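PDB 3LD1: replicase polyprotein 1a from Avian infectious bronchitis virus, which is the precursor of the non-structural proteins of the viral replicase, represented here by an nsp2 fragment whose own role is not established. Local coordinates for residues A[5-10]-A[74-79]; A[17-22]-A[87-92]; A[25-30]-A[131-136]; A[138-143]-A[193-198]. The protein carries 3 engineered substitutions. All blocks are in the same frame, centred on the assembly; numbering follows the deposited sequence.

Interaction 1. Residues A[5-10]-A[74-79]; sequences ILVSKD and KVLKAT
Leu6 O takes two donors from the neighbouring strand: Leu76 N at 3.0 Å, tilted 24° from the carbonyl plane, and the CA of Val75, whose C-H makes a weaker CA-H...O contact with Leu6 O at 3.3 Å. Two further bonds complete the ladder. Leu6 N gives its hydrogen to Lys74 O at 2.9 Å, and Ser8 N reaches Leu76 O at the same length. Leu6 therefore donates and accepts around Val75, the alternation expected of a parallel pair, and the strand axes diverge by 24°.

The side chains sort onto two faces. Leu6 and Val75 share one, but they meet loosely. Val75 CG1, anti to its own backbone nitrogen (chi1 180°), leans on Leu6 O at 3.6 Å. On the other face the beta carbons of Val7 and Leu76 come side by side, CB to CB 3.8 Å. Where strand 4-8 ends, the Ser8 hydroxyl is bonded to Asp10 OD2 just beyond it, on the syn side of the carboxylate, and Asp10 OD1 rests 3.8 Å from Ala78 CB. At the opposite end Lys74 extends to a salt bridge with Asp3.

In the sheet, strand 4-8 lies between 57-64 and the outermost strand 74-76, parallel to both. The face bearing Ile5, Val7 and Leu76 is covered by helices 13-20 and 82-89, through Leu15, Leu19, Leu85, Ile88 and Phe89.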
loop_
_atom_site.group_PDB
_atom_site.type_symbol
_atom_site.label_atom_id
_atom_site.label_comp_id
_atom_site.label_asym_id
_atom_site.label_seq_id
_atom_site.Cartn_x
_atom_site.Cartn_y
_atom_site.Cartn_z
ATOM N N ILE A 5 3.119 28.156 -25.361
ATOM C CA ILE A 5 4.535 27.909 -25.089
ATOM C C ILE A 5 4.944 26.535 -25.660
ATOM O O ILE A 5 4.427 25.503 -25.254
ATOM C CB ILE A 5 4.894 28.111 -23.571
ATOM C CG1 ILE A 5 4.639 29.581 -23.176
ATOM C CG2 ILE A 5 6.368 27.685 -23.260
ATOM C CD1 ILE A 5 3.246 29.814 -22.684
ATOM N N LEU A 6 5.867 26.546 -26.612
ATOM C CA LEU A 6 6.342 25.299 -27.171
ATOM C C LEU A 6 7.460 24.631 -26.326
ATOM O O LEU A 6 8.560 25.161 -26.236
ATOM C CB LEU A 6 6.787 25.477 -28.632
ATOM C CG LEU A 6 5.777 26.210 -29.566
ATOM C CD1 LEU A 6 6.531 26.445 -30.899
ATOM C CD2 LEU A 6 4.368 25.473 -29.744
ATOM N N VAL A 7 7.189 23.480 -25.700
ATOM C CA VAL A 7 8.214 22.931 -24.859
ATOM C C VAL A 7 8.705 21.607 -25.351
ATOM O O VAL A 7 7.951 20.635 -25.475
ATOM C CB VAL A 7 7.959 23.025 -23.314
ATOM C CG1 VAL A 7 6.568 23.530 -22.968
ATOM C CG2 VAL A 7 8.300 21.785 -22.662
ATOM N N SER A 8 9.988 21.646 -25.693
ATOM C CA SER A 8 10.725 20.534 -26.153
ATOM C C SER A 8 10.489 19.256 -25.329
ATOM O O SER A 8 10.744 19.198 -24.125
ATOM C CB SER A 8 12.158 20.923 -26.109
ATOM O OG SER A 8 12.777 20.214 -27.101
ATOM N N LYS A 9 9.965 18.256 -26.010
ATOM C CA LYS A 9 9.623 16.964 -25.435
ATOM C C LYS A 9 10.787 16.318 -24.691
ATOM O O LYS A 9 10.547 15.598 -23.700
ATOM C CB LYS A 9 9.078 15.996 -26.525
ATOM C CG LYS A 9 7.624 16.259 -26.953
ATOM C CD LYS A 9 7.258 15.686 -28.339
ATOM C CE LYS A 9 5.931 14.951 -28.277
ATOM N NZ LYS A 9 5.393 15.129 -29.568
ATOM N N ASP A 10 12.021 16.598 -25.139
ATOM C CA ASP A 10 13.254 16.054 -24.526
ATOM C C ASP A 10 13.791 16.849 -23.335
ATOM O O ASP A 10 14.876 16.504 -22.849
ATOM C CB ASP A 10 14.390 15.955 -25.570
ATOM C CG ASP A 10 14.700 17.319 -26.219
ATOM O OD1 ASP A 10 15.704 17.461 -26.956
ATOM O OD2 ASP A 10 13.898 18.259 -25.975
ATOM N N LYS A 74 7.358 31.330 -28.343
ATOM C CA LYS A 74 8.217 31.175 -27.179
ATOM C C LYS A 74 8.489 29.687 -26.951
ATOM O O LYS A 74 7.561 28.886 -26.841
ATOM C CB LYS A 74 7.590 31.824 -25.965
ATOM C CG LYS A 74 7.195 33.273 -26.207
ATOM C CD LYS A 74 6.756 33.930 -24.924
ATOM C CE LYS A 74 6.746 35.435 -25.039
ATOM N NZ LYS A 74 5.342 35.788 -25.298
ATOM N N VAL A 75 9.770 29.338 -26.906
ATOM C CA VAL A 75 10.249 27.950 -26.811
ATOM C C VAL A 75 11.133 27.624 -25.547
ATOM O O VAL A 75 12.156 28.267 -25.326
ATOM C CB VAL A 75 11.096 27.540 -28.080
ATOM C CG1 VAL A 75 11.591 26.096 -27.961
ATOM C CG2 VAL A 75 10.328 27.740 -29.360
ATOM N N LEU A 76 10.753 26.592 -24.784
ATOM C CA LEU A 76 11.585 25.974 -23.752
ATOM C C LEU A 76 12.346 24.773 -24.347
ATOM O O LEU A 76 11.756 23.730 -24.671
ATOM C CB LEU A 76 10.697 25.589 -22.574
ATOM C CG LEU A 76 11.447 25.401 -21.276
ATOM C CD1 LEU A 76 12.035 26.736 -20.769
ATOM C CD2 LEU A 76 10.539 24.770 -20.218
ATOM N N LYS A 77 13.647 24.952 -24.542
ATOM C CA LYS A 77 14.479 23.946 -25.129
ATOM C C LYS A 77 15.227 23.129 -24.084
ATOM O O LYS A 77 15.314 23.543 -22.937
ATOM C CB LYS A 77 15.483 24.640 -26.028
ATOM C CG LYS A 77 14.774 25.428 -27.175
ATOM C CD LYS A 77 15.717 25.861 -28.343
ATOM C CE LYS A 77 16.852 26.818 -27.825
ATOM N NZ LYS A 77 16.697 28.243 -28.314
ATOM N N ALA A 78 15.768 21.981 -24.492
ATOM C CA ALA A 78 16.630 21.118 -23.686
ATOM C C ALA A 78 17.739 21.833 -22.925
ATOM O O ALA A 78 18.144 21.417 -21.841
ATOM C CB ALA A 78 17.241 20.025 -24.563
ATOM N N THR A 79 18.236 22.926 -23.476
ATOM C CA THR A 79 19.357 23.648 -22.859
ATOM C C THR A 79 18.975 24.920 -22.058
ATOM O O THR A 79 19.852 25.576 -21.456
ATOM C CB THR A 79 20.389 23.947 -23.951
ATOM O OG1 THR A 79 19.704 24.273 -25.168
ATOM C CG2 THR A 79 21.253 22.681 -24.199
#

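Interaction 2. Residues A[17-22]-A[87-92]; sequences DALFFY and DIFGVS
Tyr22 and Gly90 make the principal polar link: the phenol OH of Tyr22 donates to Gly90 O at 2.6 Å. The hydroxyl is tilted 19° from the carbonyl plane, while Gly90 O itself lies at the edge of the ring, near its plane. A second bond, from Ser92 OG to Phe21 O, is weak at 3.3 Å.

Aromatic contacts involve the Tyr22 ring again. Ser92 CB stands 3.4 Å from the Tyr22 ring centroid, almost straight above the centre, a well-centred CH-pi contact. Phe89 forms an edge-to-face pair with Tyr22, its edge turned to the tyrosine face, with centroids 5.6 Å apart and planes at 50°. The tyrosine is thus fixed at its hydroxyl and packed along its ring, which should limit rotation of the phenol.

Among the apolar contacts, Phe89 CB approaches Tyr22 CE1 to 3.5 Å. Leu19 CD1 meets Phe89 CZ at 3.8 Å; the leucine reaches that far because its CG is anti to the backbone nitrogen (chi1 171°), and the two side chains cross at a slant.

The segments are the ends of two helices, 13-20 and 82-89, that pack on the sheet through Leu19 and Phe89. Gly90, with positive phi, terminates helix 82-89, and Ser92 is the N-cap of helix 93-103, its OG accepting from Ala95 N. A helix C-terminus is thus followed closely by a capped N-terminus, with Tyr22 packed against the link.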
loop_
_atom_site.group_PDB
_atom_site.type_symbol
_atom_site.label_atom_id
_atom_site.label_comp_id
_atom_site.label_asym_id
_atom_site.label_seq_id
_atom_site.Cartn_x
_atom_site.Cartn_y
_atom_site.Cartn_z
ATOM N N ASP A 17 10.980 19.397 -14.104
ATOM C CA ASP A 17 10.553 19.633 -12.737
ATOM C C ASP A 17 10.324 21.116 -12.442
ATOM O O ASP A 17 9.299 21.510 -11.798
ATOM C CB ASP A 17 11.631 19.119 -11.724
ATOM C CG ASP A 17 11.567 17.609 -11.476
ATOM O OD1 ASP A 17 12.571 17.081 -10.971
ATOM O OD2 ASP A 17 10.511 16.978 -11.731
ATOM N N ALA A 18 11.269 21.951 -12.886
ATOM C CA ALA A 18 11.074 23.374 -12.560
ATOM C C ALA A 18 9.843 23.883 -13.271
ATOM O O ALA A 18 9.078 24.621 -12.674
ATOM C CB ALA A 18 12.236 24.200 -12.906
ATOM N N LEU A 19 9.676 23.527 -14.553
ATOM C CA LEU A 19 8.466 23.926 -15.308
ATOM C C LEU A 19 7.271 23.429 -14.498
ATOM O O LEU A 19 6.532 24.221 -13.954
ATOM C CB LEU A 19 8.444 23.294 -16.679
ATOM C CG LEU A 19 7.166 23.418 -17.528
ATOM C CD1 LEU A 19 6.743 24.884 -17.708
ATOM C CD2 LEU A 19 7.391 22.716 -18.895
ATOM N N PHE A 20 7.114 22.120 -14.334
ATOM C CA PHE A 20 5.952 21.628 -13.581
ATOM C C PHE A 20 5.718 22.313 -12.198
ATOM O O PHE A 20 4.589 22.469 -11.726
ATOM C CB PHE A 20 5.996 20.091 -13.371
ATOM C CG PHE A 20 4.726 19.535 -12.683
ATOM C CD1 PHE A 20 3.518 19.447 -13.391
ATOM C CD2 PHE A 20 4.754 19.151 -11.329
ATOM C CE1 PHE A 20 2.358 18.943 -12.737
ATOM C CE2 PHE A 20 3.631 18.617 -10.669
ATOM C CZ PHE A 20 2.419 18.534 -11.338
ATOM N N PHE A 21 6.785 22.715 -11.532
ATOM C CA PHE A 21 6.596 23.255 -10.208
ATOM C C PHE A 21 5.981 24.660 -10.131
ATOM O O PHE A 21 5.952 25.281 -9.049
ATOM C CB PHE A 21 7.932 23.223 -9.524
ATOM C CG PHE A 21 8.314 21.874 -9.073
ATOM C CD1 PHE A 21 7.325 20.887 -8.891
ATOM C CD2 PHE A 21 9.659 21.580 -8.741
ATOM C CE1 PHE A 21 7.703 19.598 -8.439
ATOM C CE2 PHE A 21 10.043 20.285 -8.305
ATOM C CZ PHE A 21 9.075 19.312 -8.159
ATOM N N TYR A 22 5.514 25.182 -11.268
ATOM C CA TYR A 22 4.729 26.419 -11.277
ATOM C C TYR A 22 3.281 26.128 -10.990
ATOM O O TYR A 22 2.508 27.065 -10.815
ATOM C CB TYR A 22 4.806 27.112 -12.631
ATOM C CG TYR A 22 6.020 27.960 -12.787
ATOM C CD1 TYR A 22 5.907 29.383 -12.804
ATOM C CD2 TYR A 22 7.305 27.368 -12.961
ATOM C CE1 TYR A 22 7.098 30.219 -12.951
ATOM C CE2 TYR A 22 8.465 28.185 -13.119
ATOM C CZ TYR A 22 8.318 29.613 -13.086
ATOM O OH TYR A 22 9.364 30.403 -13.204
ATOM N N ASP A 87 11.658 34.129 -17.726
ATOM C CA ASP A 87 11.343 35.152 -18.763
ATOM C C ASP A 87 9.991 34.950 -19.356
ATOM O O ASP A 87 9.349 35.899 -19.789
ATOM C CB ASP A 87 12.359 35.148 -19.898
ATOM C CG ASP A 87 13.706 35.685 -19.460
ATOM O OD1 ASP A 87 13.780 36.381 -18.379
ATOM O OD2 ASP A 87 14.684 35.393 -20.190
ATOM N N ILE A 88 9.550 33.705 -19.370
ATOM C CA ILE A 88 8.285 33.382 -19.927
ATOM C C ILE A 88 7.241 33.351 -18.842
ATOM O O ILE A 88 6.182 33.946 -19.035
ATOM C CB ILE A 88 8.324 32.015 -20.534
ATOM C CG1 ILE A 88 9.219 31.953 -21.801
ATOM C CG2 ILE A 88 6.905 31.498 -20.703
ATOM C CD1 ILE A 88 9.501 30.559 -22.185
ATOM N N PHE A 89 7.497 32.703 -17.689
ATOM C CA PHE A 89 6.391 32.420 -16.727
ATOM C C PHE A 89 6.297 33.366 -15.548
ATOM O O PHE A 89 5.226 33.500 -14.913
ATOM C CB PHE A 89 6.389 30.965 -16.252
ATOM C CG PHE A 89 6.087 29.957 -17.342
ATOM C CD1 PHE A 89 7.087 29.478 -18.157
ATOM C CD2 PHE A 89 4.810 29.478 -17.532
ATOM C CE1 PHE A 89 6.846 28.569 -19.185
ATOM C CE2 PHE A 89 4.532 28.542 -18.565
ATOM C CZ PHE A 89 5.535 28.090 -19.391
ATOM N N GLY A 90 7.375 34.094 -15.306
ATOM C CA GLY A 90 7.517 34.859 -14.091
ATOM C C GLY A 90 8.209 33.927 -13.125
ATOM O O GLY A 90 8.785 32.920 -13.544
ATOM N N VAL A 91 8.148 34.255 -11.839
ATOM C CA VAL A 91 8.910 33.612 -10.811
ATOM C C VAL A 91 7.946 32.730 -10.059
ATOM O O VAL A 91 6.803 33.121 -9.822
ATOM C CB VAL A 91 9.523 34.630 -9.826
ATOM C CG1 VAL A 91 10.320 33.907 -8.679
ATOM C CG2 VAL A 91 10.464 35.517 -10.554
ATOM N N SER A 92 8.431 31.520 -9.742
ATOM C CA SER A 92 7.765 30.585 -8.872
ATOM C C SER A 92 8.595 30.423 -7.613
ATOM O O SER A 92 9.713 30.048 -7.686
ATOM C CB SER A 92 7.591 29.227 -9.560
ATOM O OG SER A 92 7.227 28.279 -8.561
#

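Interaction 3. Residues A[25-30]-A[131-136]; sequences HNPKDY and ILWLQV
The indole of Trp133 carries the proline of the 25-30 loop on one face and a carbonyl at its edge. Pro27 CG sits 3.5 Å above the Trp133 ring plane, displaced toward the rim, in an off-centre CH-pi contact, and Pro27 CD approaches Trp133 CZ2 to 3.6 Å. His25 O lies at the indole edge, 3.3 Å from Trp133 CZ2; the His25 and Trp133 side chains run across each other at about a right angle, with His25 CB nearest CZ2. The Phe20 ring also meets Trp133 edge-to-face. The Tyr30 ring has Gln135 O at its edge, in plane.

This CH-pi packing joins the loop between helices 13-20 and 30-46 to segment 131-136. Asp29 is the N-cap of helix 30-46, through OD1 to Asp32 N, and its OD2 forms a salt bridge with Lys210. Leu132 points toward the loop, its CG 4.1 Å from Asp29 C.

Tyr30, whose CG is anti to the backbone nitrogen (chi1 -169°), extends to Gln135 and Val136. Tyr30 CE2 touches Gln135 CB at 3.5 Å, and Val136 CG1 is equally close to Tyr30 CZ. The Tyr30 OH donates to Gln135 O at 2.8 Å, 37° above the carbonyl plane.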
loop_
_atom_site.group_PDB
_atom_site.type_symbol
_atom_site.label_atom_id
_atom_site.label_comp_id
_atom_site.label_asym_id
_atom_site.label_seq_id
_atom_site.Cartn_x
_atom_site.Cartn_y
_atom_site.Cartn_z
ATOM N N HIS A 25 -1.927 23.625 -8.608
ATOM C CA HIS A 25 -2.700 22.550 -8.096
ATOM C C HIS A 25 -2.366 22.324 -6.653
ATOM O O HIS A 25 -1.200 22.402 -6.302
ATOM C CB HIS A 25 -2.511 21.311 -8.885
ATOM C CG HIS A 25 -3.593 20.320 -8.649
ATOM N ND1 HIS A 25 -3.674 19.573 -7.488
ATOM C CD2 HIS A 25 -4.676 19.996 -9.391
ATOM C CE1 HIS A 25 -4.739 18.800 -7.547
ATOM N NE2 HIS A 25 -5.358 19.031 -8.695
ATOM N N ASN A 26 -3.397 22.149 -5.814
ATOM C CA ASN A 26 -3.231 21.819 -4.380
ATOM C C ASN A 26 -3.480 20.312 -4.160
ATOM O O ASN A 26 -4.641 19.871 -4.054
ATOM C CB ASN A 26 -4.110 22.710 -3.445
ATOM C CG ASN A 26 -4.078 22.252 -1.947
ATOM O OD1 ASN A 26 -3.597 21.152 -1.585
ATOM N ND2 ASN A 26 -4.611 23.106 -1.073
ATOM N N PRO A 27 -2.397 19.520 -4.075
ATOM C CA PRO A 27 -2.503 18.012 -4.095
ATOM C C PRO A 27 -3.057 17.390 -2.779
ATOM O O PRO A 27 -2.554 17.654 -1.692
ATOM C CB PRO A 27 -1.048 17.552 -4.342
ATOM C CG PRO A 27 -0.202 18.658 -3.643
ATOM C CD PRO A 27 -1.008 19.983 -3.887
ATOM N N LYS A 28 -4.072 16.542 -2.932
ATOM C CA LYS A 28 -4.811 15.978 -1.820
ATOM C C LYS A 28 -3.833 15.139 -0.947
ATOM O O LYS A 28 -3.815 15.309 0.302
ATOM C CB LYS A 28 -6.050 15.192 -2.383
ATOM C CG LYS A 28 -6.801 14.043 -1.487
ATOM C CD LYS A 28 -7.065 14.434 0.060
ATOM C CE LYS A 28 -8.528 14.191 0.523
ATOM N NZ LYS A 28 -9.086 12.856 0.068
ATOM N N ASP A 29 -3.036 14.267 -1.607
ATOM C CA ASP A 29 -2.025 13.377 -0.948
ATOM C C ASP A 29 -1.105 12.908 -2.062
ATOM O O ASP A 29 -1.161 13.474 -3.162
ATOM C CB ASP A 29 -2.690 12.138 -0.318
ATOM C CG ASP A 29 -3.685 11.513 -1.261
ATOM O OD1 ASP A 29 -3.294 11.279 -2.455
ATOM O OD2 ASP A 29 -4.879 11.349 -0.846
ATOM N N TYR A 30 -0.331 11.846 -1.813
ATOM C CA TYR A 30 0.634 11.352 -2.791
ATOM C C TYR A 30 -0.050 10.732 -3.996
ATOM O O TYR A 30 0.428 10.840 -5.137
ATOM C CB TYR A 30 1.596 10.345 -2.168
ATOM C CG TYR A 30 2.747 10.029 -3.081
ATOM C CD1 TYR A 30 2.669 8.996 -4.003
ATOM C CD2 TYR A 30 3.896 10.823 -3.093
ATOM C CE1 TYR A 30 3.733 8.713 -4.896
ATOM C CE2 TYR A 30 4.963 10.562 -4.002
ATOM C CZ TYR A 30 4.864 9.519 -4.889
ATOM O OH TYR A 30 5.891 9.272 -5.746
ATOM N N ILE A 131 6.629 19.341 -0.506
ATOM C CA ILE A 131 7.153 18.044 -0.232
ATOM C C ILE A 131 6.529 16.999 -1.115
ATOM O O ILE A 131 7.218 16.286 -1.877
ATOM C CB ILE A 131 6.969 17.658 1.249
ATOM C CG1 ILE A 131 7.704 18.700 2.136
ATOM C CG2 ILE A 131 7.433 16.233 1.449
ATOM C CD1 ILE A 131 8.328 18.146 3.322
ATOM N N LEU A 132 5.207 16.924 -1.101
ATOM C CA LEU A 132 4.593 15.945 -2.009
ATOM C C LEU A 132 5.060 16.120 -3.459
ATOM O O LEU A 132 5.197 15.151 -4.124
ATOM C CB LEU A 132 3.081 15.881 -1.877
ATOM C CG LEU A 132 2.228 15.052 -0.878
ATOM C CD1 LEU A 132 2.890 14.031 0.155
ATOM C CD2 LEU A 132 1.276 16.057 -0.155
ATOM N N TRP A 133 5.323 17.313 -3.958
ATOM C CA TRP A 133 5.727 17.428 -5.375
ATOM C C TRP A 133 7.179 16.916 -5.568
ATOM O O TRP A 133 7.529 16.224 -6.571
ATOM C CB TRP A 133 5.566 18.857 -5.957
ATOM C CG TRP A 133 4.098 19.467 -6.048
ATOM C CD1 TRP A 133 3.688 20.642 -5.491
ATOM C CD2 TRP A 133 2.927 18.955 -6.751
ATOM N NE1 TRP A 133 2.360 20.871 -5.739
ATOM C CE2 TRP A 133 1.874 19.879 -6.535
ATOM C CE3 TRP A 133 2.665 17.804 -7.512
ATOM C CZ2 TRP A 133 0.590 19.700 -7.045
ATOM C CZ3 TRP A 133 1.408 17.646 -8.052
ATOM C CH2 TRP A 133 0.365 18.588 -7.801
ATOM N N LEU A 134 8.018 17.218 -4.585
ATOM C CA LEU A 134 9.399 16.689 -4.560
ATOM C C LEU A 134 9.354 15.150 -4.710
ATOM O O LEU A 134 10.153 14.545 -5.463
ATOM C CB LEU A 134 10.158 17.126 -3.294
ATOM C CG LEU A 134 10.355 18.662 -3.229
ATOM C CD1 LEU A 134 11.049 19.113 -1.974
ATOM C CD2 LEU A 134 11.093 19.259 -4.451
ATOM N N GLN A 135 8.354 14.567 -4.050
ATOM C CA GLN A 135 8.237 13.140 -3.978
ATOM C C GLN A 135 7.728 12.607 -5.292
ATOM O O GLN A 135 7.713 11.396 -5.494
ATOM C CB GLN A 135 7.406 12.689 -2.775
ATOM C CG GLN A 135 8.108 12.965 -1.460
ATOM C CD GLN A 135 7.127 12.986 -0.291
ATOM O OE1 GLN A 135 5.962 13.240 -0.528
ATOM N NE2 GLN A 135 7.583 12.705 0.976
ATOM N N VAL A 136 7.381 13.495 -6.212
ATOM C CA VAL A 136 7.032 13.028 -7.568
ATOM C C VAL A 136 7.886 13.695 -8.619
ATOM O O VAL A 136 7.603 13.587 -9.804
ATOM C CB VAL A 136 5.474 13.188 -7.913
ATOM C CG1 VAL A 136 4.658 12.214 -7.100
ATOM C CG2 VAL A 136 4.984 14.577 -7.598
#

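Interaction 4. Residues A[138-143]-A[193-198]; sequences AKIQVS and ELPQRI
Ile140 meets three residues of the facing helix with its two branches, and these differ in how far they are buried. Toward the interior, Ile140 CG2, anti to the backbone nitrogen, meets partly exposed Leu194 at CD2, 4.0 Å away, and buried Ile198 at CG1, 4.2 Å away. The inward course of the contact continues one helical turn on, where Ser143 OG comes within 3.9 Å of Ile198 CG2. Ser143 and Ile198 are both buried, and Ile198 is further enclosed by Ala144 and Met147 of helix 140-162.

The other branch of the isoleucine meets the exposed Pro195. Ile140 CD1 lies 3.8 Å from Pro195 CA and 3.9 Å from Pro195 CB, and so rests on the proline's backbone carbon and the start of its ring. The atoms are no farther apart here than inside, but Pro195 is exposed to solvent.

Both helices are joined near their N-terminal ends. Lys139 is the N-cap of helix 140-162, and Lys139 O accepts both Val142 N and Ser143 N. Gln141 points away from the contact; its side chain touches Ala105 and Trp108, and its OE1 is hydrogen-bonded to Ser109 OG.

With 206 Å² buried in total, this is a small, mostly apolar seam, its contacts mainly between carbon atoms, with the Ser143 hydroxyl oxygen touching Ile198 CG2. Such chemistry is consistent with shape and burial, rather than directional bonding, holding these helices together here.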
loop_
_atom_site.group_PDB
_atom_site.type_symbol
_atom_site.label_atom_id
_atom_site.label_comp_id
_atom_site.label_asym_id
_atom_site.label_seq_id
_atom_site.Cartn_x
_atom_site.Cartn_y
_atom_site.Cartn_z
ATOM N N ALA A 138 10.531 14.311 -11.395
ATOM C CA ALA A 138 11.361 13.522 -12.344
ATOM C C ALA A 138 12.838 13.319 -11.918
ATOM O O ALA A 138 13.438 12.278 -12.245
ATOM C CB ALA A 138 11.306 14.126 -13.785
ATOM N N LYS A 139 13.483 14.296 -11.303
ATOM C CA LYS A 139 14.897 14.070 -11.077
ATOM C C LYS A 139 15.093 13.056 -9.982
ATOM O O LYS A 139 14.685 13.209 -8.787
ATOM C CB LYS A 139 15.758 15.329 -10.824
ATOM C CG LYS A 139 17.205 15.193 -11.462
ATOM C CD LYS A 139 18.255 16.017 -10.814
ATOM C CE LYS A 139 19.640 15.928 -11.506
ATOM N NZ LYS A 139 19.386 15.614 -12.987
ATOM N N ILE A 140 15.718 11.995 -10.412
ATOM C CA ILE A 140 15.727 10.826 -9.589
ATOM C C ILE A 140 16.279 11.150 -8.206
ATOM O O ILE A 140 15.690 10.823 -7.145
ATOM C CB ILE A 140 16.538 9.790 -10.284
ATOM C CG1 ILE A 140 15.743 9.245 -11.477
ATOM C CG2 ILE A 140 16.950 8.717 -9.332
ATOM C CD1 ILE A 140 16.601 8.530 -12.509
ATOM N N GLN A 141 17.402 11.811 -8.211
ATOM C CA GLN A 141 18.128 12.114 -7.025
ATOM C C GLN A 141 17.298 12.914 -6.053
ATOM O O GLN A 141 17.510 12.824 -4.845
ATOM C CB GLN A 141 19.399 12.866 -7.492
ATOM C CG GLN A 141 20.323 13.524 -6.457
ATOM C CD GLN A 141 21.214 14.649 -7.116
ATOM O OE1 GLN A 141 22.340 14.873 -6.702
ATOM N NE2 GLN A 141 20.699 15.322 -8.153
ATOM N N VAL A 142 16.292 13.650 -6.531
ATOM C CA VAL A 142 15.449 14.366 -5.594
ATOM C C VAL A 142 14.305 13.512 -5.104
ATOM O O VAL A 142 14.053 13.406 -3.867
ATOM C CB VAL A 142 14.880 15.726 -6.189
ATOM C CG1 VAL A 142 13.653 16.288 -5.363
ATOM C CG2 VAL A 142 15.991 16.755 -6.344
ATOM N N SER A 143 13.563 12.939 -6.022
ATOM C CA SER A 143 12.449 12.095 -5.594
ATOM C C SER A 143 12.952 10.983 -4.633
ATOM O O SER A 143 12.372 10.774 -3.544
ATOM C CB SER A 143 11.701 11.526 -6.783
ATOM O OG SER A 143 12.625 10.964 -7.714
ATOM N N GLU A 193 19.419 0.524 -13.084
ATOM C CA GLU A 193 18.134 -0.046 -12.683
ATOM C C GLU A 193 17.336 1.017 -11.937
ATOM O O GLU A 193 16.093 1.036 -11.989
ATOM C CB GLU A 193 18.361 -1.214 -11.722
ATOM C CG GLU A 193 17.473 -2.445 -11.965
ATOM C CD GLU A 193 18.059 -3.345 -13.067
ATOM O OE1 GLU A 193 17.840 -3.047 -14.272
ATOM O OE2 GLU A 193 18.746 -4.338 -12.718
ATOM N N LEU A 194 18.059 1.888 -11.230
ATOM C CA LEU A 194 17.462 2.962 -10.450
ATOM C C LEU A 194 16.299 3.730 -11.117
ATOM O O LEU A 194 15.246 3.909 -10.496
ATOM C CB LEU A 194 18.568 3.914 -10.024
ATOM C CG LEU A 194 18.290 4.953 -8.963
ATOM C CD1 LEU A 194 17.976 4.288 -7.694
ATOM C CD2 LEU A 194 19.547 5.763 -8.843
ATOM N N PRO A 195 16.482 4.198 -12.371
ATOM C CA PRO A 195 15.321 4.956 -12.951
ATOM C C PRO A 195 14.042 4.156 -12.791
ATOM O O PRO A 195 13.043 4.678 -12.297
ATOM C CB PRO A 195 15.697 5.199 -14.413
ATOM C CG PRO A 195 17.301 5.021 -14.471
ATOM C CD PRO A 195 17.676 4.149 -13.258
ATOM N N GLN A 196 14.103 2.869 -13.098
ATOM C CA GLN A 196 12.931 1.964 -12.983
ATOM C C GLN A 196 12.452 1.586 -11.572
ATOM O O GLN A 196 11.258 1.536 -11.325
ATOM C CB GLN A 196 13.164 0.701 -13.818
ATOM C CG GLN A 196 13.034 0.967 -15.361
ATOM C CD GLN A 196 11.654 1.584 -15.788
ATOM O OE1 GLN A 196 10.649 1.577 -15.011
ATOM N NE2 GLN A 196 11.601 2.098 -17.039
ATOM N N ARG A 197 13.362 1.360 -10.649
ATOM C CA ARG A 197 12.966 1.102 -9.273
ATOM C C ARG A 197 12.313 2.289 -8.652
ATOM O O ARG A 197 11.491 2.177 -7.769
ATOM C CB ARG A 197 14.181 0.832 -8.415
ATOM C CG ARG A 197 14.946 -0.371 -8.801
ATOM C CD ARG A 197 15.666 -0.974 -7.587
ATOM N NE ARG A 197 16.508 -0.031 -6.862
ATOM C CZ ARG A 197 17.691 0.388 -7.270
ATOM N NH1 ARG A 197 18.160 -0.035 -8.434
ATOM N NH2 ARG A 197 18.385 1.235 -6.515
ATOM N N ILE A 198 12.695 3.466 -9.100
ATOM C CA ILE A 198 12.149 4.668 -8.485
ATOM C C ILE A 198 10.751 4.887 -9.017
ATOM O O ILE A 198 9.853 5.211 -8.229
ATOM C CB ILE A 198 13.048 5.879 -8.711
ATOM C CG1 ILE A 198 14.314 5.746 -7.838
ATOM C CG2 ILE A 198 12.275 7.159 -8.419
ATOM C CD1 ILE A 198 14.071 5.687 -6.327
#

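Interaction 1 lies in the small sheet, interaction 2 in the helices on its face, and interactions 3 and 4 extend the packing into the helical part. Interactions 1 and 2 share one core, their centres about 13 Å apart: Leu19 CD2 lies 4.0 Å from Leu76 CD2, and Phe89 CZ is equally close to Ile5 CG2. Interaction 2 also touches interaction 3, about 16 Å away between centres, where Phe21 CE1 packs on Trp133 CB at 3.4 Å. Asp17 of helix 13-20 probably bonds Ala138 N and Lys139 N at the start of interaction 4. Interactions 3 and 4 meet where Leu134 O lies 3.6 Å from Ser143 CB. Interactions 1 and 4 do not touch.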